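PDB 6NYR: Crov588 from Cafeteriavirus, which is of unknown function but folds into a circular leucine-rich-repeat solenoid built from FNIP repeats. Local coordinates for residues 349-354 with 372-377. Residues are numbered along the deposited sequence; the frame is centred on the assembly and turned at random.
Sequences DFNQII and FNQIIT
Asn-351 and Phe-372 bring their CA atoms to 4.1 Å where two irregular loop segments, 349-354 and 372-377, run alongside in the same direction, the gap widening toward Ile-354 and Ile-376. OD1 of Asn-351 bridges them, accepting from the backbone N of Asn-373 at 2.8 Å and from NE2 of Gln-374 at 2.9 Å. Both donors stand well out of the carboxamide plane, on opposite faces. CG of Asn-351 is anti to the backbone N (chi1 -171°), which carries the amide out to this pair. Gln-374, bent at chi2 (-65°), reaches back across Asn-351 with the two amide planes 44° apart, and its OE1 lies 3.4 Å from CG1 of Ile-353. Repeated every 22 residues, this makes an asparagine ladder like that of other leucine-rich-repeat solenoids: OD1 of Asn-373 accepts from the backbone N of Asn-395 and NE2 of Gln-396, while OD1 of Asn-329 accepts from the backbone N of Asn-351. The Phe before each ladder Asn forms a row resembling the phenylalanine spine of other leucine-rich repeats. The rings of Phe-350 and Phe-372 run alongside each other in the same sense, CD2 of the first 4.1 Å from CD1 of the second, and stack on Phe-346 and Phe-368 respectively. O of Gln-352 meets the edge of the Phe-372 ring in its plane, 3.4 Å from CE1, and CD1 of Ile-354 approaches that ring obliquely, nearest CE1.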
loop_
_atom_site.group_PDB
_atom_site.type_symbol
_atom_site.label_atom_id
_atom_site.label_comp_id
_atom_site.label_asym_id
_atom_site.label_seq_id
_atom_site.Cartn_x
_atom_site.Cartn_y
_atom_site.Cartn_z
ATOM N N ASP A 349 6.380 -18.196 17.721
ATOM C CA ASP A 349 6.609 -19.207 18.745
ATOM C C ASP A 349 7.292 -18.694 20.008
ATOM O O ASP A 349 7.200 -19.358 21.053
ATOM C CB ASP A 349 7.456 -20.359 18.176
ATOM C CG ASP A 349 6.699 -21.206 17.176
ATOM O OD1 ASP A 349 5.519 -20.892 16.912
ATOM O OD2 ASP A 349 7.283 -22.183 16.658
ATOM N N PHE A 350 7.981 -17.555 19.948
ATOM C CA PHE A 350 8.774 -17.119 21.091
ATOM C C PHE A 350 7.895 -16.966 22.328
ATOM O O PHE A 350 6.907 -16.222 22.314
ATOM C CB PHE A 350 9.485 -15.801 20.806
ATOM C CG PHE A 350 10.388 -15.363 21.930
ATOM C CD1 PHE A 350 11.592 -16.013 22.148
ATOM C CD2 PHE A 350 10.030 -14.325 22.774
ATOM C CE1 PHE A 350 12.427 -15.628 23.178
ATOM C CE2 PHE A 350 10.865 -13.937 23.809
ATOM C CZ PHE A 350 12.063 -14.590 24.007
ATOM N N ASN A 351 8.276 -17.645 23.411
ATOM C CA ASN A 351 7.513 -17.607 24.653
ATOM C C ASN A 351 8.391 -18.028 25.825
ATOM O O ASN A 351 8.035 -18.942 26.576
ATOM C CB ASN A 351 6.288 -18.517 24.537
ATOM C CG ASN A 351 5.342 -18.366 25.703
ATOM O OD1 ASN A 351 5.370 -17.363 26.412
ATOM N ND2 ASN A 351 4.501 -19.372 25.919
ATOM N N GLN A 352 9.541 -17.376 25.977
ATOM C CA GLN A 352 10.445 -17.614 27.093
ATOM C C GLN A 352 10.461 -16.429 28.051
ATOM O O GLN A 352 10.323 -15.273 27.639
ATOM C CB GLN A 352 11.879 -17.863 26.601
ATOM C CG GLN A 352 12.063 -19.089 25.738
ATOM C CD GLN A 352 11.664 -20.367 26.437
ATOM O OE1 GLN A 352 12.056 -20.618 27.575
ATOM N NE2 GLN A 352 10.863 -21.181 25.759
ATOM N N ILE A 353 10.656 -16.728 29.339
ATOM C CA ILE A 353 10.790 -15.671 30.331
ATOM C C ILE A 353 11.967 -14.780 29.941
ATOM O O ILE A 353 12.980 -15.246 29.403
ATOM C CB ILE A 353 10.997 -16.260 31.736
ATOM C CG1 ILE A 353 9.809 -17.136 32.145
ATOM C CG2 ILE A 353 11.200 -15.140 32.757
ATOM C CD1 ILE A 353 10.080 -18.020 33.355
ATOM N N ILE A 354 11.831 -13.484 30.215
ATOM C CA ILE A 354 12.882 -12.506 29.959
ATOM C C ILE A 354 13.210 -11.813 31.275
ATOM O O ILE A 354 12.339 -11.183 31.889
ATOM C CB ILE A 354 12.469 -11.484 28.890
ATOM C CG1 ILE A 354 12.412 -12.148 27.515
ATOM C CG2 ILE A 354 13.454 -10.327 28.863
ATOM C CD1 ILE A 354 11.677 -11.347 26.461
ATOM N N PHE A 372 3.947 -15.225 22.920
ATOM C CA PHE A 372 4.572 -14.734 24.139
ATOM C C PHE A 372 3.522 -14.469 25.212
ATOM O O PHE A 372 2.562 -13.724 24.994
ATOM C CB PHE A 372 5.369 -13.457 23.902
ATOM C CG PHE A 372 6.053 -12.966 25.142
ATOM C CD1 PHE A 372 7.208 -13.587 25.596
ATOM C CD2 PHE A 372 5.529 -11.913 25.873
ATOM C CE1 PHE A 372 7.839 -13.148 26.743
ATOM C CE2 PHE A 372 6.161 -11.473 27.025
ATOM C CZ PHE A 372 7.315 -12.094 27.456
ATOM N N ASN A 373 3.739 -15.043 26.394
ATOM C CA ASN A 373 2.763 -14.971 27.475
ATOM C C ASN A 373 3.444 -15.284 28.799
ATOM O O ASN A 373 3.037 -16.205 29.512
ATOM C CB ASN A 373 1.619 -15.946 27.192
ATOM C CG ASN A 373 0.440 -15.743 28.109
ATOM O OD1 ASN A 373 0.242 -14.665 28.663
ATOM N ND2 ASN A 373 -0.356 -16.790 28.276
ATOM N N GLN A 374 4.486 -14.528 29.128
ATOM C CA GLN A 374 5.198 -14.669 30.387
ATOM C C GLN A 374 5.031 -13.391 31.198
ATOM O O GLN A 374 4.799 -12.312 30.641
ATOM C CB GLN A 374 6.687 -14.941 30.177
ATOM C CG GLN A 374 6.971 -16.138 29.305
ATOM C CD GLN A 374 6.511 -17.440 29.931
ATOM O OE1 GLN A 374 6.569 -17.617 31.148
ATOM N NE2 GLN A 374 6.036 -18.353 29.100
ATOM N N ILE A 375 5.130 -13.515 32.521
ATOM C CA ILE A 375 5.074 -12.332 33.362
ATOM C C ILE A 375 6.290 -11.464 33.058
ATOM O O ILE A 375 7.391 -11.974 32.802
ATOM C CB ILE A 375 5.019 -12.697 34.858
ATOM C CG1 ILE A 375 6.353 -13.251 35.348
ATOM C CG2 ILE A 375 3.902 -13.697 35.130
ATOM C CD1 ILE A 375 6.333 -13.696 36.815
ATOM N N ILE A 376 6.102 -10.150 33.094
ATOM C CA ILE A 376 7.189 -9.187 32.961
ATOM C C ILE A 376 7.245 -8.413 34.267
ATOM O O ILE A 376 6.269 -7.748 34.643
ATOM C CB ILE A 376 7.006 -8.241 31.766
ATOM C CG1 ILE A 376 7.008 -9.026 30.455
ATOM C CG2 ILE A 376 8.110 -7.194 31.755
ATOM C CD1 ILE A 376 6.800 -8.165 29.224
ATOM N N THR A 377 8.371 -8.510 34.961
ATOM C CA THR A 377 8.544 -7.908 36.268
ATOM C C THR A 377 9.252 -6.562 36.141
ATOM O O THR A 377 9.395 -6.012 35.046
ATOM C CB THR A 377 9.334 -8.865 37.159
ATOM O OG1 THR A 377 10.665 -9.012 36.643
ATOM C CG2 THR A 377 8.675 -10.243 37.181
HETATM O O HOH W 1 9.069 -11.958 31.064
#